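Local atomic coordinates of O-methyltransferase (Bacillus halodurans, PDB entry 2GPY), a protein that probably transfers a methyl group from S-adenosylmethionine to a hydroxyl oxygen of a still unidentified substrate. Residues H48-A53 against I70-A75; Q21-M26 against K99-E104; T80-E85 against E119-Y124. One frame throughout, in Å; residues are numbered along the deposited sequence.

Contact 1 (H48-A53 against I70-A75); sequences HLLKMA and IRMAQA
Leu50 and Lys51, consecutive residues on one helix, meet Met72 and Ala75, which lie one turn apart on another. Leu50 is aimed at the second helix, and its CD1 branch does the touching: Leu50 CD1 comes to 3.7 Å from Met72 CG and to 3.8 Å from the selenium, SE, of this selenomethionine. The two side chains cross obliquely, so a single methyl rests against the CG-SE part of the Met72 chain rather than running along it. Both residues are buried, and the pair forms the greasy inner half of the contact.

Lys51 makes the outer half with its methylenes. Its CG stands beside the backbone N (chi1 -70°), and the chain, bent at chi3, passes the last turn of helix 67-75. Lys51 CG lies 3.8 Å from Ala75 O, while farther along Lys51 CE is 3.9 Å from Ala75 CB. The carbonyl oxygen is therefore flanked by aliphatic carbons and takes no hydrogen bond from the lysine. Its NZ goes on to a salt bridge with Asp198 of the second subunit, and its side chain passes near a zinc ion that His48 binds through ND1. Ala75, whose methyl points at the first helix, is small enough to let the lysine chain pass this near.

Leu47, one turn before Lys51 on helix 40-53, extends the interface by packing on Met72 and Ala75. Helix 67-75 is fixed from two further directions: Met72 and Ala73 sit on Ile81 of strand 80-85, and Ile70 leans on Ile23 and Met26 of helix 21-32. Helix 40-53 meets the second subunit as well, where Leu49 packs on its own counterpart, so the contact joins the dimer interface to the helical layer over the sheet.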
# COMPACT_ATOMS: atom_id res chain seq x y z
N HIS B 48 7.66 0.96 -4.74
CA HIS B 48 7.09 2.18 -4.13
C HIS B 48 6.15 1.85 -2.96
O HIS B 48 6.16 2.53 -1.90
CB HIS B 48 6.37 3.00 -5.18
CG HIS B 48 6.24 4.45 -4.81
ND1 HIS B 48 7.31 5.30 -4.77
CD2 HIS B 48 5.17 5.18 -4.42
CE1 HIS B 48 6.92 6.50 -4.39
NE2 HIS B 48 5.62 6.46 -4.18
N LEU B 49 5.33 0.83 -3.13
CA LEU B 49 4.43 0.39 -2.06
C LEU B 49 5.23 -0.13 -0.86
O LEU B 49 4.90 0.14 0.30
CB LEU B 49 3.48 -0.69 -2.56
CG LEU B 49 2.47 -0.28 -3.65
CD1 LEU B 49 1.83 -1.54 -4.21
CD2 LEU B 49 1.42 0.69 -3.15
N LEU B 50 6.31 -0.84 -1.13
CA LEU B 50 7.20 -1.27 -0.05
C LEU B 50 7.80 -0.08 0.69
O LEU B 50 7.86 -0.09 1.92
CB LEU B 50 8.32 -2.19 -0.57
CG LEU B 50 7.92 -3.60 -1.01
CD1 LEU B 50 9.04 -4.23 -1.84
CD2 LEU B 50 7.58 -4.48 0.19
N LYS B 51 8.28 0.95 -0.03
CA LYS B 51 8.86 2.10 0.63
C LYS B 51 7.84 2.76 1.54
O LYS B 51 8.19 3.29 2.61
CB LYS B 51 9.37 3.15 -0.38
CG LYS B 51 10.62 2.71 -1.17
CD LYS B 51 11.02 3.85 -2.08
CE LYS B 51 11.63 3.36 -3.35
NZ LYS B 51 12.12 4.57 -4.15
N MSE B 52 6.59 2.73 1.10
CA MSE B 52 5.50 3.31 1.84
C MSE B 52 5.27 2.55 3.14
O MSE B 52 4.99 3.17 4.18
CB MSE B 52 4.25 3.26 0.96
CG MSE B 52 3.20 4.10 1.38
SE MSE B 52 1.62 3.84 0.26
CE MSE B 52 2.27 3.24 -1.17
N ALA B 53 5.32 1.23 3.06
CA ALA B 53 5.16 0.35 4.23
C ALA B 53 6.40 0.26 5.13
O ALA B 53 6.26 -0.11 6.28
CB ALA B 53 4.73 -1.02 3.80
N ILE B 70 17.41 -8.10 -5.04
CA ILE B 70 18.31 -6.97 -5.26
C ILE B 70 17.59 -5.63 -5.31
O ILE B 70 17.99 -4.69 -4.61
CB ILE B 70 19.22 -7.18 -6.50
CG1 ILE B 70 20.29 -8.23 -6.14
CG2 ILE B 70 19.87 -5.88 -6.94
CD1 ILE B 70 21.03 -8.82 -7.35
N ARG B 71 16.55 -5.53 -6.13
CA ARG B 71 15.85 -4.27 -6.28
C ARG B 71 15.13 -3.84 -5.00
O ARG B 71 15.10 -2.64 -4.67
CB ARG B 71 14.91 -4.36 -7.47
CG ARG B 71 15.77 -4.38 -8.73
CD ARG B 71 15.17 -3.67 -9.86
NE ARG B 71 14.93 -2.25 -9.59
CZ ARG B 71 14.06 -1.53 -10.27
NH1 ARG B 71 13.39 -2.11 -11.25
NH2 ARG B 71 13.84 -0.24 -9.97
N MSE B 72 14.59 -4.81 -4.25
CA MSE B 72 14.03 -4.48 -2.93
C MSE B 72 15.09 -4.00 -1.93
O MSE B 72 14.86 -3.00 -1.20
CB MSE B 72 13.27 -5.68 -2.31
CG MSE B 72 12.03 -6.03 -3.12
SE MSE B 72 10.94 -7.45 -2.25
CE MSE B 72 12.17 -8.98 -2.42
N ALA B 73 16.24 -4.69 -1.89
CA ALA B 73 17.33 -4.27 -1.00
C ALA B 73 17.79 -2.85 -1.36
O ALA B 73 18.06 -2.05 -0.48
CB ALA B 73 18.52 -5.26 -1.05
N GLN B 74 17.90 -2.56 -2.66
CA GLN B 74 18.32 -1.22 -3.08
C GLN B 74 17.28 -0.16 -2.72
O GLN B 74 17.65 0.97 -2.35
CB GLN B 74 18.59 -1.19 -4.58
CG GLN B 74 19.84 -1.93 -4.99
CD GLN B 74 20.08 -1.82 -6.48
OE1 GLN B 74 21.20 -1.58 -6.91
NE2 GLN B 74 19.02 -1.99 -7.27
N ALA B 75 16.00 -0.51 -2.80
CA ALA B 75 14.94 0.47 -2.52
C ALA B 75 14.77 0.73 -1.03
O ALA B 75 14.27 1.78 -0.63
CB ALA B 75 13.60 0.01 -3.11

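Contact 2 (Q21-M26 against K99-E104); sequences QYIEQM and KALGLE
The hydroxyl of Tyr22 ends against a methyl group: Tyr22 OH is 3.3 Å from Ala100 CB, a close approach of a polar atom to a carbon that can neither give nor take a hydrogen bond. The same methyl, Ala100 CB, lies 3.5 Å from Tyr22 CZ, reaching the phenol end of the ring obliquely. The ring is swung out from helix 21-32 toward the end of helix 88-100 because chi1, at -168°, sets CG opposite the backbone N.

Nearer the ring's root, Leu101 fills in. Its two methyls fork at Tyr22 CD2, with Leu101 CD1 3.9 Å and Leu101 CD2 4.0 Å from that atom. Leu101 CD1 also meets the tip of Ile23, CD1, at 4.0 Å. Leu101 is the first residue to leave helical geometry, just before Gly102, the C-prime residue, at positive phi, of the Schellman motif that ends the helix.

Beyond the two segments the Tyr22 ring meets that of His97, a ligand of a zinc ion together with Glu29 and Glu93. Replacing Tyr22 by an alanine is likely to leave the methyls of Ala100 and Leu101 without their ring and His97 without its aromatic neighbour. Across the contact itself the chemistry is apolar contact between carbons with one hydroxyl set against the Ala100 methyl, which implies that close fit, rather than directed polar bonds, joins the start of one helix to the end of another.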
# COMPACT_ATOMS: atom_id res chain seq x y z
N GLN B 21 23.25 0.18 -14.74
CA GLN B 21 23.51 -0.63 -15.95
C GLN B 21 23.51 -2.14 -15.63
O GLN B 21 23.08 -2.98 -16.46
CB GLN B 21 24.79 -0.17 -16.67
CG GLN B 21 26.10 -0.87 -16.25
CD GLN B 21 27.38 -0.32 -16.94
OE1 GLN B 21 27.50 -0.35 -18.17
NE2 GLN B 21 28.35 0.14 -16.14
N TYR B 22 23.99 -2.50 -14.44
CA TYR B 22 24.11 -3.93 -14.07
C TYR B 22 22.74 -4.58 -13.95
O TYR B 22 22.57 -5.74 -14.34
CB TYR B 22 24.87 -4.12 -12.76
CG TYR B 22 25.28 -5.56 -12.47
CD1 TYR B 22 26.50 -6.07 -12.94
CD2 TYR B 22 24.47 -6.40 -11.70
CE1 TYR B 22 26.90 -7.39 -12.68
CE2 TYR B 22 24.87 -7.71 -11.41
CZ TYR B 22 26.08 -8.20 -11.91
OH TYR B 22 26.50 -9.47 -11.65
N ILE B 23 21.79 -3.84 -13.36
CA ILE B 23 20.37 -4.21 -13.22
C ILE B 23 19.71 -4.32 -14.60
O ILE B 23 19.02 -5.30 -14.88
CB ILE B 23 19.64 -3.18 -12.36
CG1 ILE B 23 20.42 -2.95 -11.05
CG2 ILE B 23 18.16 -3.57 -12.07
CD1 ILE B 23 20.15 -3.97 -10.02
N GLU B 24 19.96 -3.34 -15.48
CA GLU B 24 19.46 -3.39 -16.84
C GLU B 24 19.97 -4.62 -17.59
O GLU B 24 19.23 -5.22 -18.38
CB GLU B 24 19.78 -2.10 -17.61
CG GLU B 24 19.13 -0.90 -16.93
CD GLU B 24 18.89 0.28 -17.84
OE1 GLU B 24 19.72 0.54 -18.72
OE2 GLU B 24 17.87 0.96 -17.64
N GLN B 25 21.23 -5.00 -17.34
CA GLN B 25 21.83 -6.18 -17.91
C GLN B 25 21.18 -7.45 -17.38
O GLN B 25 21.04 -8.44 -18.11
CB GLN B 25 23.34 -6.18 -17.65
CG GLN B 25 24.13 -7.35 -18.29
CD GLN B 25 24.24 -7.27 -19.82
OE1 GLN B 25 24.11 -6.20 -20.43
NE2 GLN B 25 24.49 -8.42 -20.45
N MSE B 26 20.81 -7.44 -16.10
CA MSE B 26 20.06 -8.58 -15.50
C MSE B 26 18.68 -8.76 -16.14
O MSE B 26 18.23 -9.89 -16.37
CB MSE B 26 19.92 -8.41 -13.98
CG MSE B 26 21.20 -8.71 -13.20
SE MSE B 26 20.94 -8.34 -11.30
CE MSE B 26 19.77 -9.73 -10.90
N LYS B 99 26.57 -10.54 -4.74
CA LYS B 99 27.95 -10.19 -4.46
C LYS B 99 28.42 -9.04 -5.33
O LYS B 99 29.10 -8.13 -4.84
CB LYS B 99 28.87 -11.40 -4.66
CG LYS B 99 28.86 -12.39 -3.50
CD LYS B 99 29.72 -13.64 -3.80
CE LYS B 99 31.18 -13.41 -3.47
NZ LYS B 99 31.99 -14.69 -3.45
N ALA B 100 28.06 -9.07 -6.62
CA ALA B 100 28.45 -8.02 -7.57
C ALA B 100 28.12 -6.62 -7.06
O ALA B 100 28.89 -5.67 -7.28
CB ALA B 100 27.76 -8.24 -8.89
N LEU B 101 26.96 -6.51 -6.41
CA LEU B 101 26.42 -5.25 -5.97
C LEU B 101 26.73 -4.95 -4.51
O LEU B 101 26.23 -3.97 -3.98
CB LEU B 101 24.91 -5.17 -6.26
CG LEU B 101 24.65 -5.30 -7.77
CD1 LEU B 101 23.20 -5.59 -8.05
CD2 LEU B 101 25.15 -3.99 -8.53
N GLY B 102 27.53 -5.78 -3.86
CA GLY B 102 27.95 -5.51 -2.48
C GLY B 102 26.80 -5.68 -1.49
O GLY B 102 26.80 -5.07 -0.44
N LEU B 103 25.84 -6.55 -1.81
CA LEU B 103 24.60 -6.67 -1.01
C LEU B 103 24.52 -7.90 -0.08
O LEU B 103 23.48 -8.17 0.54
CB LEU B 103 23.38 -6.61 -1.93
CG LEU B 103 23.12 -5.26 -2.62
CD1 LEU B 103 21.99 -5.37 -3.72
CD2 LEU B 103 22.73 -4.22 -1.59
N GLU B 104 25.61 -8.65 0.05
CA GLU B 104 25.55 -9.90 0.79
C GLU B 104 25.17 -9.75 2.28
O GLU B 104 24.63 -10.68 2.89
CB GLU B 104 26.88 -10.66 0.68
CG GLU B 104 26.67 -12.08 0.19
CD GLU B 104 27.95 -12.88 0.09
OE1 GLU B 104 29.05 -12.31 0.32
OE2 GLU B 104 27.86 -14.09 -0.22

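Contact 3 (T80-E85 against E119-Y124)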
# COMPACT_ATOMS: atom_id res chain seq x y z
N THR B 80 16.40 -6.11 5.60
CA THR B 80 17.11 -7.35 5.27
C THR B 80 16.13 -8.25 4.57
O THR B 80 14.91 -8.21 4.83
CB THR B 80 17.74 -8.06 6.49
OG1 THR B 80 16.71 -8.51 7.38
CG2 THR B 80 18.66 -7.14 7.24
N ILE B 81 16.68 -9.03 3.64
CA ILE B 81 15.90 -9.91 2.82
C ILE B 81 16.47 -11.33 3.02
O ILE B 81 17.69 -11.54 3.11
CB ILE B 81 16.00 -9.48 1.36
CG1 ILE B 81 15.55 -7.99 1.25
CG2 ILE B 81 15.15 -10.39 0.47
CD1 ILE B 81 15.43 -7.48 -0.10
N VAL B 82 15.55 -12.28 3.14
CA VAL B 82 15.91 -13.69 3.11
C VAL B 82 15.19 -14.21 1.87
O VAL B 82 14.01 -13.93 1.68
CB VAL B 82 15.43 -14.43 4.36
CG1 VAL B 82 15.74 -15.95 4.24
CG2 VAL B 82 16.10 -13.86 5.61
N SER B 83 15.87 -14.96 1.00
CA SER B 83 15.20 -15.48 -0.21
C SER B 83 15.58 -16.95 -0.49
O SER B 83 16.72 -17.33 -0.27
CB SER B 83 15.56 -14.60 -1.40
OG SER B 83 14.83 -14.95 -2.59
N ILE B 84 14.62 -17.75 -0.96
CA ILE B 84 14.78 -19.18 -1.08
C ILE B 84 14.63 -19.58 -2.54
O ILE B 84 13.73 -19.10 -3.21
CB ILE B 84 13.74 -19.95 -0.25
CG1 ILE B 84 13.86 -19.61 1.24
CG2 ILE B 84 13.98 -21.45 -0.40
CD1 ILE B 84 12.66 -20.16 2.08
N GLU B 85 15.57 -20.38 -3.03
CA GLU B 85 15.55 -20.85 -4.42
C GLU B 85 15.88 -22.35 -4.49
O GLU B 85 16.84 -22.80 -3.87
CB GLU B 85 16.55 -20.04 -5.26
CG GLU B 85 16.71 -20.50 -6.75
CD GLU B 85 15.39 -20.54 -7.49
OE1 GLU B 85 14.58 -19.57 -7.40
OE2 GLU B 85 15.16 -21.56 -8.14
N GLU B 119 10.85 -25.51 9.07
CA GLU B 119 11.39 -25.61 10.43
C GLU B 119 12.63 -24.73 10.63
O GLU B 119 12.85 -24.20 11.72
CB GLU B 119 11.68 -27.07 10.80
CG GLU B 119 10.65 -28.09 10.29
CD GLU B 119 9.49 -28.33 11.24
OE1 GLU B 119 8.76 -27.36 11.60
OE2 GLU B 119 9.29 -29.50 11.63
N LYS B 120 13.42 -24.57 9.57
CA LYS B 120 14.59 -23.69 9.57
C LYS B 120 14.13 -22.23 9.68
O LYS B 120 14.66 -21.43 10.46
CB LYS B 120 15.35 -23.86 8.26
CG LYS B 120 16.67 -23.12 8.17
CD LYS B 120 17.22 -23.19 6.75
CE LYS B 120 18.55 -22.46 6.62
NZ LYS B 120 19.70 -23.38 6.95
N LEU B 121 13.12 -21.89 8.90
CA LEU B 121 12.66 -20.52 8.85
C LEU B 121 11.88 -20.08 10.08
O LEU B 121 11.89 -18.90 10.42
CB LEU B 121 11.95 -20.25 7.53
CG LEU B 121 13.13 -19.90 6.61
CD1 LEU B 121 13.33 -20.83 5.42
CD2 LEU B 121 13.11 -18.43 6.24
N GLU B 122 11.22 -21.02 10.75
CA GLU B 122 10.56 -20.74 12.01
C GLU B 122 11.52 -20.14 13.02
O GLU B 122 11.10 -19.37 13.88
CB GLU B 122 9.93 -22.01 12.58
CG GLU B 122 8.51 -22.27 12.11
CD GLU B 122 8.19 -23.75 11.97
OE1 GLU B 122 8.60 -24.54 12.85
OE2 GLU B 122 7.54 -24.13 10.97
N LEU B 123 12.80 -20.48 12.90
CA LEU B 123 13.83 -20.01 13.83
C LEU B 123 14.07 -18.50 13.70
O LEU B 123 14.46 -17.86 14.67
CB LEU B 123 15.16 -20.78 13.63
CG LEU B 123 15.30 -22.30 13.83
CD1 LEU B 123 16.77 -22.74 13.76
CD2 LEU B 123 14.66 -22.80 15.13
N TYR B 124 13.83 -17.95 12.51
CA TYR B 124 14.07 -16.54 12.25
C TYR B 124 13.01 -15.66 12.91
O TYR B 124 11.89 -16.10 13.15
CB TYR B 124 14.04 -16.26 10.73
CG TYR B 124 15.24 -16.75 9.93
CD1 TYR B 124 15.58 -18.10 9.90
CD2 TYR B 124 16.00 -15.86 9.16
CE1 TYR B 124 16.67 -18.56 9.15
CE2 TYR B 124 17.09 -16.30 8.40
CZ TYR B 124 17.42 -17.65 8.40
OH TYR B 124 18.49 -18.10 7.67
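Val82 and Ile84, two residues apart on strand 80-85, turn their side chains to Leu121 and Tyr124, while Ile81, between Thr80 and Val82, faces helix 67-75 on the other side of the sheet. At Val82 the two branches part company. CG1, anti to the backbone N (chi1 176°), slides past the leucine, with Val82 CG1 4.1 Å from Leu121 CD2. CG2 instead meets the tyrosine, and Val82 CG2 lies 3.8 Å from Tyr124 CE2, coming at the ring obliquely. That ring is anchored at its far end by a hydrogen bond from the phenol group to Glu108 of strand 107-111, and the backbone oxygen of Lys120 lies at its edge, in plane.

Ser83 again points away, its OG hydrogen-bonded to Glu60. Ile84 then returns to the contact and reaches the leucine tip to tip: Ile84 CD1 and Leu121 CD1 are only 3.5 Å apart, tighter than usual for two methyls. Leu121 thus uses one methyl for each strand residue, and its chi2 of 119° departs from the common staggered values. Last comes Glu85, whose carboxylate takes backbone N-H groups of Ala64 and Asp87 in the loops past the strand ends.

The side chains of this interior parallel strand alternate, Val82 and Ile84 facing helix 118-122 and Ile81 facing helix 67-75. With one helix over each face, the strand belongs to the α/β/α sandwich with strand order 3-2-1-4-5-7-6 that marks the Rossmann-like class I methyltransferase fold.

Contact 3 is the core one, a strand meeting a helix through buried apolar side chains. Contact 1 is as central but only partly buried, its outer side meeting the second subunit, and contact 2, centred 19 Å from the middle of the chain, is the peripheral one. Helix 67-75 ties them together: Ile70 CG2 is 3.5 Å from Leu101 CD1 of contact 2, while the same helix also packs on the strand of contact 3. Contacts 2 and 3 do not touch, their nearest atoms being about 7 Å apart. All three are mainly apolar, but their tyrosines differ: in contact 3 the hydroxyl is tied to Glu108, whereas in contact 2 it lies against a methyl.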